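Local coordinates for penicillin-binding protein PbpB (Mycobacterium tuberculosis, PDB 6KGT), which synthesises cross-linked peptidoglycan from lipid intermediates, its penicillin-sensitive transpeptidase domain joining the peptide subunits of the cell wall, at residues A[264-269]-A[493-498]; A[269-274]-A[343-348]; A[302-307]-A[324-329]; A[445-450]-A[471-476]. One frame throughout, in Å; residues are numbered along the deposited sequence.

Contact 1: A[264-269]-A[493-498]; sequences PFEPGS and VYWITF. With SFR ((2R)-2-[(1S,2R)-1-carboxy-2-hydroxypropyl]-5-[(2R)-oxolan-2-yl]-2,3-dihydro-1,3-thiazole-4-carboxylic acid), chain B.
Phe265 meets Trp495 chiefly with its beta carbon, laid over the indole face. Phe265 CB sits 3.5 Å from the centroid of the five-membered ring of Trp495, only 14° off the ring normal, so a CH-pi contact forms. The peptide nitrogen of the next residue shares that face: Glu266 N lies 3.4 Å from Trp495 CZ3, displaced toward the rim of the indole. The phenyl group of Phe265 passes the indole obliquely, with the two planes at 44°. Its first torsion (chi1 50°) puts CG between the backbone N and the carbonyl carbon and carries the ring on to Thr497, where Phe265 CE1 touches Thr497 CG2 at 3.6 Å.

Thr497 grips the loop with both of its branches. While CG2 packs on the phenyl ring, the hydroxyl Thr497 OG1 donates to Pro267 O at 3.1 Å, coming in slightly out of the carbonyl plane. Beyond its CB contact with the indole, Glu266 turns its carboxylate elsewhere: OE1 accepts from Gln384, Gly385 and Tyr489. The loop is thus held by apolar contact at one end and by a hydroxyl bond next to Gly268.

Just past that bond, Ser269 OG is joined covalently to C7 of the ligand, and Ser269 N makes a weak bond of 2.7 Å to its O71. Thr478 N also binds the ligand, consistent with the oxyanion hole of an acylated penicillin-binding protein, here built between the catalytic-serine loop and the central antiparallel sheet of the transpeptidase fold.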
# COMPACT_ATOMS: atom_id res chain seq x y z
N PRO A 264 5.34 9.69 3.01
CA PRO A 264 5.31 8.72 4.11
C PRO A 264 4.45 9.20 5.27
O PRO A 264 4.17 10.39 5.44
CB PRO A 264 6.79 8.61 4.52
CG PRO A 264 7.37 9.96 4.14
CD PRO A 264 6.63 10.39 2.91
N PHE A 265 4.01 8.22 6.07
CA PHE A 265 3.18 8.47 7.25
C PHE A 265 3.54 7.45 8.32
O PHE A 265 4.22 6.46 8.06
CB PHE A 265 1.67 8.39 6.93
CG PHE A 265 1.28 7.13 6.18
CD1 PHE A 265 0.93 5.97 6.87
CD2 PHE A 265 1.26 7.12 4.79
CE1 PHE A 265 0.57 4.81 6.16
CE2 PHE A 265 0.90 5.96 4.08
CZ PHE A 265 0.56 4.81 4.76
N GLU A 266 3.04 7.69 9.52
CA GLU A 266 3.26 6.67 10.56
C GLU A 266 2.14 5.65 10.49
O GLU A 266 0.96 6.04 10.40
CB GLU A 266 3.33 7.31 11.95
CG GLU A 266 4.56 8.23 12.10
CD GLU A 266 4.78 8.76 13.52
OE1 GLU A 266 4.58 8.00 14.49
OE2 GLU A 266 5.15 9.94 13.65
N PRO A 267 2.46 4.36 10.47
CA PRO A 267 1.45 3.35 10.11
C PRO A 267 0.48 3.01 11.22
O PRO A 267 -0.61 2.49 10.93
CB PRO A 267 2.29 2.13 9.75
CG PRO A 267 3.51 2.29 10.71
CD PRO A 267 3.79 3.76 10.66
N GLY A 268 0.84 3.25 12.47
CA GLY A 268 -0.01 2.81 13.56
C GLY A 268 -0.10 1.29 13.60
O GLY A 268 0.79 0.57 13.14
N SER A 269 -1.22 0.80 14.12
CA SER A 269 -1.36 -0.62 14.41
C SER A 269 -1.21 -1.53 13.19
O SER A 269 -0.98 -2.74 13.35
CB SER A 269 -2.72 -0.87 15.07
OG SER A 269 -2.77 -0.19 16.30
N VAL A 493 -5.87 14.06 15.53
CA VAL A 493 -5.54 14.09 14.11
C VAL A 493 -4.80 12.80 13.78
O VAL A 493 -3.74 12.52 14.35
CB VAL A 493 -4.70 15.32 13.73
CG1 VAL A 493 -4.36 15.33 12.23
CG2 VAL A 493 -5.44 16.60 14.10
N TYR A 494 -5.36 12.01 12.86
CA TYR A 494 -4.91 10.64 12.66
C TYR A 494 -4.75 10.30 11.19
O TYR A 494 -5.49 10.79 10.33
CB TYR A 494 -5.87 9.62 13.27
CG TYR A 494 -6.15 9.80 14.75
CD1 TYR A 494 -5.25 9.35 15.71
CD2 TYR A 494 -7.33 10.39 15.18
CE1 TYR A 494 -5.52 9.49 17.06
CE2 TYR A 494 -7.60 10.55 16.53
CZ TYR A 494 -6.69 10.10 17.47
OH TYR A 494 -6.96 10.25 18.82
N TRP A 495 -3.78 9.44 10.91
CA TRP A 495 -3.79 8.62 9.72
C TRP A 495 -4.57 7.35 10.04
O TRP A 495 -4.31 6.70 11.05
CB TRP A 495 -2.37 8.27 9.27
CG TRP A 495 -1.57 9.42 8.75
CD1 TRP A 495 -1.79 10.14 7.60
CD2 TRP A 495 -0.37 9.95 9.33
NE1 TRP A 495 -0.81 11.10 7.44
CE2 TRP A 495 0.07 11.00 8.49
CE3 TRP A 495 0.35 9.66 10.49
CZ2 TRP A 495 1.22 11.75 8.77
CZ3 TRP A 495 1.50 10.40 10.76
CH2 TRP A 495 1.92 11.43 9.90
N ILE A 496 -5.55 7.03 9.20
CA ILE A 496 -6.29 5.79 9.27
C ILE A 496 -5.76 4.88 8.17
O ILE A 496 -5.66 5.30 7.01
CB ILE A 496 -7.81 6.02 9.11
CG1 ILE A 496 -8.34 6.96 10.19
CG2 ILE A 496 -8.57 4.67 9.09
CD1 ILE A 496 -7.93 6.61 11.59
N THR A 497 -5.43 3.64 8.53
CA THR A 497 -4.78 2.70 7.63
C THR A 497 -5.52 1.37 7.66
O THR A 497 -6.11 1.00 8.68
CB THR A 497 -3.31 2.42 8.02
OG1 THR A 497 -3.24 2.11 9.43
CG2 THR A 497 -2.43 3.62 7.74
N PHE A 498 -5.46 0.65 6.54
CA PHE A 498 -5.91 -0.74 6.51
C PHE A 498 -5.06 -1.46 5.47
O PHE A 498 -4.70 -0.88 4.44
CB PHE A 498 -7.41 -0.88 6.18
CG PHE A 498 -7.97 -2.27 6.47
CD1 PHE A 498 -7.71 -3.33 5.63
CD2 PHE A 498 -8.71 -2.52 7.62
CE1 PHE A 498 -8.18 -4.60 5.90
CE2 PHE A 498 -9.17 -3.81 7.90
CZ PHE A 498 -8.91 -4.84 7.03
C7 SFR B . -3.29 0.95 16.34
C6 SFR B . -3.95 1.40 17.67
N4 SFR B . -5.64 -0.04 16.65
C5 SFR B . -4.90 0.38 18.01
C3 SFR B . -7.09 0.41 16.77
C2 SFR B . -7.40 1.10 18.14
S1 SFR B . -6.15 1.07 18.99
C31 SFR B . -8.04 0.05 15.63
O71 SFR B . -3.47 1.67 15.32
C61 SFR B . -2.87 1.59 18.78
O62 SFR B . -3.48 2.09 19.93
C62 SFR B . -1.76 2.53 18.36
C14 SFR B . -8.70 1.06 18.96
C15 SFR B . -9.46 2.12 18.80
C16 SFR B . -10.70 1.75 19.77
C17 SFR B . -10.90 0.41 19.63
O18 SFR B . -9.74 -0.13 18.79
O32 SFR B . -8.98 0.79 15.24
O31 SFR B . -7.82 -1.05 15.05

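Contact 2: A[269-274]-A[343-348]. With SFR ((2R)-2-[(1S,2R)-1-carboxy-2-hydroxypropyl]-5-[(2R)-oxolan-2-yl]-2,3-dihydro-1,3-thiazole-4-carboxylic acid), chain B.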
# COMPACT_ATOMS: atom_id res chain seq x y z
N SER A 269 -1.22 0.80 14.12
CA SER A 269 -1.36 -0.62 14.41
C SER A 269 -1.21 -1.53 13.19
O SER A 269 -0.98 -2.74 13.35
CB SER A 269 -2.72 -0.87 15.07
OG SER A 269 -2.77 -0.19 16.30
N VAL A 270 -1.36 -1.01 11.96
CA VAL A 270 -1.07 -1.86 10.80
C VAL A 270 0.38 -2.39 10.86
O VAL A 270 0.67 -3.48 10.35
CB VAL A 270 -1.37 -1.10 9.49
CG1 VAL A 270 -0.77 -1.79 8.30
CG2 VAL A 270 -2.86 -1.04 9.28
N ASN A 271 1.28 -1.66 11.53
CA ASN A 271 2.64 -2.17 11.68
C ASN A 271 2.72 -3.45 12.51
O ASN A 271 3.74 -4.14 12.45
CB ASN A 271 3.54 -1.10 12.31
CG ASN A 271 5.01 -1.32 11.99
OD1 ASN A 271 5.37 -1.58 10.85
ND2 ASN A 271 5.87 -1.23 13.01
N LYS A 272 1.67 -3.81 13.26
CA LYS A 272 1.78 -4.95 14.17
C LYS A 272 2.00 -6.27 13.45
O LYS A 272 2.29 -7.28 14.11
CB LYS A 272 0.53 -4.99 15.05
CG LYS A 272 0.47 -3.79 16.02
CD LYS A 272 -0.73 -3.91 16.96
CE LYS A 272 -0.82 -2.73 17.96
NZ LYS A 272 -2.13 -2.77 18.72
N ILE A 273 1.89 -6.30 12.12
CA ILE A 273 2.30 -7.48 11.35
C ILE A 273 3.76 -7.83 11.60
O ILE A 273 4.15 -9.00 11.50
CB ILE A 273 2.02 -7.25 9.85
CG1 ILE A 273 2.07 -8.56 9.08
CG2 ILE A 273 2.98 -6.21 9.26
CD1 ILE A 273 2.09 -8.37 7.58
N VAL A 274 4.61 -6.84 11.91
CA VAL A 274 6.01 -7.15 12.17
C VAL A 274 6.16 -7.94 13.48
O VAL A 274 6.80 -9.01 13.51
CB VAL A 274 6.87 -5.87 12.15
CG1 VAL A 274 8.35 -6.21 12.32
CG2 VAL A 274 6.67 -5.14 10.81
N ASP A 343 15.71 -6.35 13.07
CA ASP A 343 16.06 -7.12 11.87
C ASP A 343 14.85 -7.37 11.00
O ASP A 343 14.92 -7.28 9.78
CB ASP A 343 16.73 -8.45 12.25
CG ASP A 343 18.13 -8.27 12.79
OD1 ASP A 343 18.63 -9.19 13.48
OD2 ASP A 343 18.74 -7.20 12.56
N MET A 344 13.72 -7.70 11.63
CA MET A 344 12.53 -8.06 10.87
C MET A 344 11.93 -6.84 10.18
O MET A 344 11.50 -6.92 9.02
CB MET A 344 11.54 -8.76 11.80
CG MET A 344 10.22 -9.21 11.16
SD MET A 344 10.40 -10.73 10.24
CE MET A 344 10.68 -11.88 11.59
N LEU A 345 11.92 -5.69 10.87
CA LEU A 345 11.63 -4.41 10.23
C LEU A 345 12.38 -4.26 8.92
O LEU A 345 11.80 -3.98 7.87
CB LEU A 345 12.00 -3.25 11.17
CG LEU A 345 11.09 -2.84 12.32
CD1 LEU A 345 11.77 -1.75 13.12
CD2 LEU A 345 9.71 -2.39 11.84
N ARG A 346 13.70 -4.45 8.99
CA ARG A 346 14.55 -4.29 7.81
C ARG A 346 14.20 -5.33 6.74
O ARG A 346 14.18 -5.00 5.55
CB ARG A 346 16.02 -4.38 8.21
CG ARG A 346 16.52 -3.19 9.00
CD ARG A 346 16.82 -2.01 8.09
NE ARG A 346 17.69 -2.40 6.98
CZ ARG A 346 18.24 -1.55 6.11
NH1 ARG A 346 18.01 -0.25 6.23
NH2 ARG A 346 19.02 -2.01 5.14
N LYS A 347 13.93 -6.56 7.14
CA LYS A 347 13.61 -7.60 6.17
C LYS A 347 12.24 -7.37 5.52
O LYS A 347 12.04 -7.74 4.35
CB LYS A 347 13.67 -8.98 6.81
CG LYS A 347 14.94 -9.75 6.49
CD LYS A 347 15.33 -10.72 7.59
CE LYS A 347 14.16 -11.60 7.99
NZ LYS A 347 14.26 -12.27 9.33
N PHE A 348 11.29 -6.79 6.26
CA PHE A 348 10.04 -6.35 5.63
C PHE A 348 10.21 -5.15 4.70
O PHE A 348 9.22 -4.71 4.10
CB PHE A 348 8.99 -6.04 6.71
CG PHE A 348 8.16 -7.23 7.09
CD1 PHE A 348 7.30 -7.83 6.16
CD2 PHE A 348 8.25 -7.78 8.37
CE1 PHE A 348 6.51 -8.93 6.51
CE2 PHE A 348 7.48 -8.88 8.72
CZ PHE A 348 6.60 -9.46 7.80
C7 SFR B . -3.29 0.95 16.34
C6 SFR B . -3.95 1.40 17.67
N4 SFR B . -5.64 -0.04 16.65
C5 SFR B . -4.90 0.38 18.01
C3 SFR B . -7.09 0.41 16.77
C2 SFR B . -7.40 1.10 18.14
S1 SFR B . -6.15 1.07 18.99
C31 SFR B . -8.04 0.05 15.63
O71 SFR B . -3.47 1.67 15.32
C61 SFR B . -2.87 1.59 18.78
O62 SFR B . -3.48 2.09 19.93
C62 SFR B . -1.76 2.53 18.36
C14 SFR B . -8.70 1.06 18.96
C15 SFR B . -9.46 2.12 18.80
C16 SFR B . -10.70 1.75 19.77
C17 SFR B . -10.90 0.41 19.63
O18 SFR B . -9.74 -0.13 18.79
O32 SFR B . -8.98 0.79 15.24
O31 SFR B . -7.82 -1.05 15.05
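The phenyl ring of Phe348 comes obliquely against Val274, with Phe348 CD2 3.9 Å from the methyl Val274 CG2, and the same ring also comes obliquely near Ile273 O, with Phe348 CE2 at 4.3 Å. The amide of Asn271 is the other flat group here; its ND2 lies 4.2 Å from Leu345 CD2, the two side chains crossing at about a right angle. That is a loose touch; the polar partner of ND2 is Leu380 O.

Val274 does most of the work by splitting its methyls. CG1 lies anti to the backbone N (chi1 -176°) and reaches Met344 CG at 3.7 Å and Leu345 CD2 at 4.1 Å, while CG2 is left for Phe348. Met344 bends at chi2 and chi3, and its side chain runs past Val274 in the opposite direction.

The contact lies just after the SxxK motif, Ser269 to Lys272, which leads into helix 273-281. Both of those residues lie well away from helix 338-347: Ser269 carries the acyl group of the ligand, and Lys272 stretches out fully extended so that NZ bonds Ser324 OG and Asn326 OD1. A 3-10 turn links the two, with Lys272 N bonded to Ser269 O at 2.9 Å. Tyr341, one turn earlier on helix 338-347, also touches Asn271 and Val274, and Ile273 leads off to Tyr397 and Ile400 of helix 390-401.

Contact 3: A[302-307]-A[324-329]. With SFR ((2R)-2-[(1S,2R)-1-carboxy-2-hydroxypropyl]-5-[(2R)-oxolan-2-yl]-2,3-dihydro-1,3-thiazole-4-carboxylic acid), chain B.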
# COMPACT_ATOMS: atom_id res chain seq x y z
N VAL A 302 8.64 4.72 29.87
CA VAL A 302 7.34 5.32 29.54
C VAL A 302 6.18 4.39 29.90
O VAL A 302 6.39 3.27 30.38
CB VAL A 302 7.32 5.73 28.06
CG1 VAL A 302 7.23 4.51 27.16
CG2 VAL A 302 6.23 6.74 27.76
N THR A 303 4.95 4.85 29.66
CA THR A 303 3.72 4.13 29.97
C THR A 303 2.85 4.05 28.72
O THR A 303 2.59 5.07 28.08
CB THR A 303 2.94 4.82 31.10
OG1 THR A 303 3.59 4.57 32.36
CG2 THR A 303 1.50 4.32 31.18
N VAL A 304 2.40 2.84 28.38
CA VAL A 304 1.57 2.60 27.20
C VAL A 304 0.26 1.98 27.64
O VAL A 304 0.24 1.01 28.41
CB VAL A 304 2.29 1.71 26.17
CG1 VAL A 304 1.56 1.77 24.82
CG2 VAL A 304 3.73 2.14 26.03
N HIS A 305 -0.84 2.52 27.13
CA HIS A 305 -2.19 2.13 27.45
C HIS A 305 -2.84 1.49 26.23
O HIS A 305 -2.46 1.78 25.09
CB HIS A 305 -3.02 3.34 27.92
CG HIS A 305 -2.98 4.54 26.99
ND1 HIS A 305 -1.86 4.91 26.28
CD2 HIS A 305 -3.94 5.45 26.68
CE1 HIS A 305 -2.12 6.00 25.57
NE2 HIS A 305 -3.38 6.34 25.80
N ASP A 306 -3.80 0.60 26.46
CA ASP A 306 -4.66 0.17 25.38
C ASP A 306 -5.74 1.23 25.15
O ASP A 306 -6.13 1.95 26.06
CB ASP A 306 -5.29 -1.19 25.70
CG ASP A 306 -4.32 -2.35 25.50
OD1 ASP A 306 -3.19 -2.10 25.04
OD2 ASP A 306 -4.70 -3.51 25.79
N ALA A 307 -6.22 1.31 23.90
CA ALA A 307 -7.18 2.34 23.50
C ALA A 307 -8.54 2.20 24.18
O ALA A 307 -9.47 2.96 23.89
CB ALA A 307 -7.36 2.32 21.98
N SER A 324 -6.26 -5.51 18.67
CA SER A 324 -5.23 -4.48 18.58
C SER A 324 -4.87 -3.91 19.96
O SER A 324 -4.94 -2.71 20.22
CB SER A 324 -5.63 -3.39 17.60
OG SER A 324 -4.47 -2.78 17.06
N SER A 325 -4.47 -4.82 20.85
CA SER A 325 -3.98 -4.46 22.17
C SER A 325 -2.52 -4.00 22.08
O SER A 325 -1.65 -4.78 21.70
CB SER A 325 -4.12 -5.66 23.11
OG SER A 325 -3.40 -5.49 24.30
N ASN A 326 -2.26 -2.72 22.40
CA ASN A 326 -0.89 -2.22 22.48
C ASN A 326 -0.08 -2.98 23.52
O ASN A 326 1.04 -3.42 23.25
CB ASN A 326 -0.90 -0.72 22.81
CG ASN A 326 -1.41 0.13 21.67
OD1 ASN A 326 -1.44 -0.34 20.52
ND2 ASN A 326 -1.83 1.36 21.97
N VAL A 327 -0.65 -3.13 24.73
CA VAL A 327 0.04 -3.84 25.81
C VAL A 327 0.39 -5.25 25.37
O VAL A 327 1.55 -5.69 25.48
CB VAL A 327 -0.83 -3.83 27.09
CG1 VAL A 327 -0.16 -4.60 28.23
CG2 VAL A 327 -1.14 -2.38 27.51
N GLY A 328 -0.59 -5.98 24.84
CA GLY A 328 -0.32 -7.32 24.34
C GLY A 328 0.79 -7.33 23.30
O GLY A 328 1.69 -8.18 23.33
N THR A 329 0.76 -6.36 22.38
CA THR A 329 1.79 -6.30 21.34
C THR A 329 3.17 -6.06 21.96
O THR A 329 4.16 -6.69 21.56
CB THR A 329 1.44 -5.19 20.34
OG1 THR A 329 0.25 -5.55 19.62
CG2 THR A 329 2.58 -4.96 19.36
C7 SFR B . -3.29 0.95 16.34
C6 SFR B . -3.95 1.40 17.67
N4 SFR B . -5.64 -0.04 16.65
C5 SFR B . -4.90 0.38 18.01
C3 SFR B . -7.09 0.41 16.77
C2 SFR B . -7.40 1.10 18.14
S1 SFR B . -6.15 1.07 18.99
C31 SFR B . -8.04 0.05 15.63
O71 SFR B . -3.47 1.67 15.32
C61 SFR B . -2.87 1.59 18.78
O62 SFR B . -3.48 2.09 19.93
C62 SFR B . -1.76 2.53 18.36
C14 SFR B . -8.70 1.06 18.96
C15 SFR B . -9.46 2.12 18.80
C16 SFR B . -10.70 1.75 19.77
C17 SFR B . -10.90 0.41 19.63
O18 SFR B . -9.74 -0.13 18.79
O32 SFR B . -8.98 0.79 15.24
O31 SFR B . -7.82 -1.05 15.05
O HOH W 1 -4.65 -0.76 22.19
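Asp306 plugs the start of helix 326-336, whose N-terminus is entered through the SxN motif of the active site, Ser324 to Asn326. This is the tight part of the contact. Asp306 OD1 takes an almost straight bond from Val327 N (2.8 Å, 175°) through its syn lone pair. Asp306 OD2, also met on its syn side though 24° out of the carboxylate plane, accepts from Ser325 OG at 2.8 Å. With His310 NE2 hydrogen-bonded to OD2 as well, the carboxylate is fixed in rotation, and the helix start would probably favour its negative charge. Ser325 is the N-cap: with OG anti to its backbone N (chi1 167°), the hydroxyl donates a hydrogen bond to Asp306 OD2 and Ser325 OG accepts one from Gly328 N at 2.9 Å. Val327 CG2 leans close to the carboxylate, 3.2 Å from Asp306 OD1.

Packing slackens toward strand 302-305. Val304 CG1 comes no nearer than 4.0 Å to Asn326 CB, their side chains crossing at about a right angle, and the CB of the exposed His305 points away, so that residue joins in mainly through its carbonyl. Asn326 ND2 has two acceptors: it donates to His305 O at 3.2 Å, in the carbonyl plane, and to O62 of the ligand at 2.7 Å. Ala307 CB meanwhile rests near the ligand sulfur. A water links the two segments, accepting from Ala307 N and Asn326 N and donating to Ser324 O at 2.8 Å.

Contact 4: A[445-450]-A[471-476]; sequences MLRAVV and QMAGKT. With SFR ((2R)-2-[(1S,2R)-1-carboxy-2-hydroxypropyl]-5-[(2R)-oxolan-2-yl]-2,3-dihydro-1,3-thiazole-4-carboxylic acid), chain B.
Leu446 and Gly474 supply the backbone link, a weak bond from Gly474 N to Leu446 O at 3.4 Å, made where helix 445-450 crosses strand 473-476 at 63° with the axes 5.5 Å apart. Leu446 O also accepts from Val449 N within the kinked helix.

Van der Waals contacts mostly set methyls on carbonyl oxygens. Val449 CG2 presses on Gly474 O at 3.1 Å, and its other methyl, CG1, heads for Thr476. Val450 CG2, placed between the backbone N and the carbonyl carbon (chi1 -57° for CG1), meets Met472 O at 3.3 Å. As an apolar pair, Leu446 CB touches Ala473 CB at 3.9 Å.

Polar groups meet flat. The Arg447 guanidinium and the Gln471 amide stack with planes 22° apart, Gln471 CG lying 3.8 Å above the centre of the guanidinium. NH1 and OE1 are close but badly angled for a bond; Gln444 serves both, accepting from NH1 and donating to OE1.

Ionic and hydroxyl groups gather at the far end of the strand. Lys475 curls back, bent at chi2 and chi4, so that NZ donates to Thr476 O at 3.0 Å and also bonds Ser324 OG. Thr476 OG1 also approaches O31 of the ligand carboxylate, though that bond is implausibly short and its exact length doubtful. Helix 436-450 thus packs against the strand bearing the KTG motif, a wall of the active site in penicillin-binding transpeptidases.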
# COMPACT_ATOMS: atom_id res chain seq x y z
N MET A 445 -4.36 -15.85 11.66
CA MET A 445 -4.57 -14.97 12.82
C MET A 445 -5.25 -13.67 12.42
O MET A 445 -6.17 -13.21 13.11
CB MET A 445 -3.23 -14.64 13.49
CG MET A 445 -2.72 -15.68 14.43
SD MET A 445 -1.19 -15.12 15.21
CE MET A 445 -1.88 -14.00 16.35
N LEU A 446 -4.79 -13.04 11.35
CA LEU A 446 -5.38 -11.78 10.89
C LEU A 446 -6.81 -11.93 10.38
O LEU A 446 -7.50 -10.92 10.22
CB LEU A 446 -4.48 -11.15 9.82
CG LEU A 446 -3.13 -10.68 10.38
CD1 LEU A 446 -2.27 -9.99 9.32
CD2 LEU A 446 -3.33 -9.75 11.59
N ARG A 447 -7.30 -13.16 10.16
CA ARG A 447 -8.75 -13.31 9.95
C ARG A 447 -9.54 -12.83 11.17
O ARG A 447 -10.71 -12.47 11.04
CB ARG A 447 -9.12 -14.76 9.65
CG ARG A 447 -8.58 -15.30 8.35
CD ARG A 447 -8.92 -16.77 8.21
NE ARG A 447 -10.36 -17.01 8.17
CZ ARG A 447 -10.92 -18.22 8.24
NH1 ARG A 447 -10.17 -19.32 8.35
NH2 ARG A 447 -12.24 -18.33 8.19
N ALA A 448 -8.91 -12.84 12.35
CA ALA A 448 -9.62 -12.43 13.56
C ALA A 448 -10.01 -10.96 13.53
O ALA A 448 -11.02 -10.57 14.14
CB ALA A 448 -8.76 -12.71 14.80
N VAL A 449 -9.23 -10.12 12.84
CA VAL A 449 -9.55 -8.69 12.73
C VAL A 449 -10.91 -8.48 12.08
O VAL A 449 -11.64 -7.53 12.42
CB VAL A 449 -8.43 -7.97 11.96
CG1 VAL A 449 -8.81 -6.51 11.73
CG2 VAL A 449 -7.09 -8.10 12.69
N VAL A 450 -11.31 -9.35 11.15
CA VAL A 450 -12.57 -9.16 10.44
C VAL A 450 -13.69 -10.04 10.98
O VAL A 450 -14.81 -9.97 10.46
CB VAL A 450 -12.40 -9.39 8.93
CG1 VAL A 450 -11.34 -8.46 8.38
CG2 VAL A 450 -12.06 -10.86 8.64
N GLN A 471 -12.07 -16.00 3.13
CA GLN A 471 -11.13 -15.88 4.24
C GLN A 471 -10.34 -14.57 4.12
O GLN A 471 -9.12 -14.55 3.95
CB GLN A 471 -10.19 -17.08 4.27
CG GLN A 471 -10.87 -18.42 4.44
CD GLN A 471 -9.89 -19.55 4.77
OE1 GLN A 471 -8.77 -19.32 5.24
NE2 GLN A 471 -10.31 -20.78 4.50
N MET A 472 -11.05 -13.44 4.22
CA MET A 472 -10.38 -12.15 4.27
C MET A 472 -9.55 -12.00 5.54
O MET A 472 -9.95 -12.45 6.61
CB MET A 472 -11.39 -11.01 4.19
CG MET A 472 -12.14 -10.93 2.88
SD MET A 472 -11.01 -10.86 1.49
CE MET A 472 -12.20 -11.02 0.15
N ALA A 473 -8.39 -11.37 5.41
CA ALA A 473 -7.49 -11.18 6.55
C ALA A 473 -6.87 -9.80 6.42
O ALA A 473 -6.47 -9.42 5.32
CB ALA A 473 -6.39 -12.25 6.59
N GLY A 474 -6.78 -9.06 7.52
CA GLY A 474 -6.20 -7.73 7.43
C GLY A 474 -5.91 -7.14 8.79
O GLY A 474 -5.99 -7.82 9.81
N LYS A 475 -5.55 -5.86 8.80
CA LYS A 475 -5.26 -5.16 10.04
C LYS A 475 -5.68 -3.70 9.91
O LYS A 475 -5.42 -3.07 8.88
CB LYS A 475 -3.77 -5.29 10.41
CG LYS A 475 -3.39 -4.69 11.77
CD LYS A 475 -4.05 -5.46 12.93
CE LYS A 475 -3.85 -4.75 14.27
NZ LYS A 475 -4.84 -3.64 14.47
N THR A 476 -6.35 -3.18 10.94
CA THR A 476 -6.80 -1.80 11.03
C THR A 476 -5.72 -0.94 11.68
O THR A 476 -4.91 -1.41 12.47
CB THR A 476 -8.07 -1.69 11.87
OG1 THR A 476 -7.91 -2.51 13.04
CG2 THR A 476 -9.30 -2.15 11.07
C7 SFR B . -3.29 0.95 16.34
C6 SFR B . -3.95 1.40 17.67
N4 SFR B . -5.64 -0.04 16.65
C5 SFR B . -4.90 0.38 18.01
C3 SFR B . -7.09 0.41 16.77
C2 SFR B . -7.40 1.10 18.14
S1 SFR B . -6.15 1.07 18.99
C31 SFR B . -8.04 0.05 15.63
O71 SFR B . -3.47 1.67 15.32
C61 SFR B . -2.87 1.59 18.78
O62 SFR B . -3.48 2.09 19.93
C62 SFR B . -1.76 2.53 18.36
C14 SFR B . -8.70 1.06 18.96
C15 SFR B . -9.46 2.12 18.80
C16 SFR B . -10.70 1.75 19.77
C17 SFR B . -10.90 0.41 19.63
O18 SFR B . -9.74 -0.13 18.79
O32 SFR B . -8.98 0.79 15.24
O31 SFR B . -7.82 -1.05 15.05

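All four contacts are largely buried, yet the centre of contact 3, which includes exposed strand residues and a bridging water, lies about 25 Å from the centre of the chain, that of contact 1 about 12 Å. Contacts 1 and 4 use neighbouring strands of one antiparallel sheet, 493-502 and 473-483; contacts 1 and 2 share Ser269. Chemistry follows place: contact 2 is mainly apolar, with no hydrogen bond across it, contact 1 aromatic with one hydroxyl bond, contact 4 methyls on carbonyls plus a flat stack, and contact 3 a carboxylate bonded to a helix N-terminus and its capping serine. Ser324 OG meets both Lys272 NZ (2.9 Å) and Lys475 NZ (2.8 Å), tying contacts 2, 3 and 4 together.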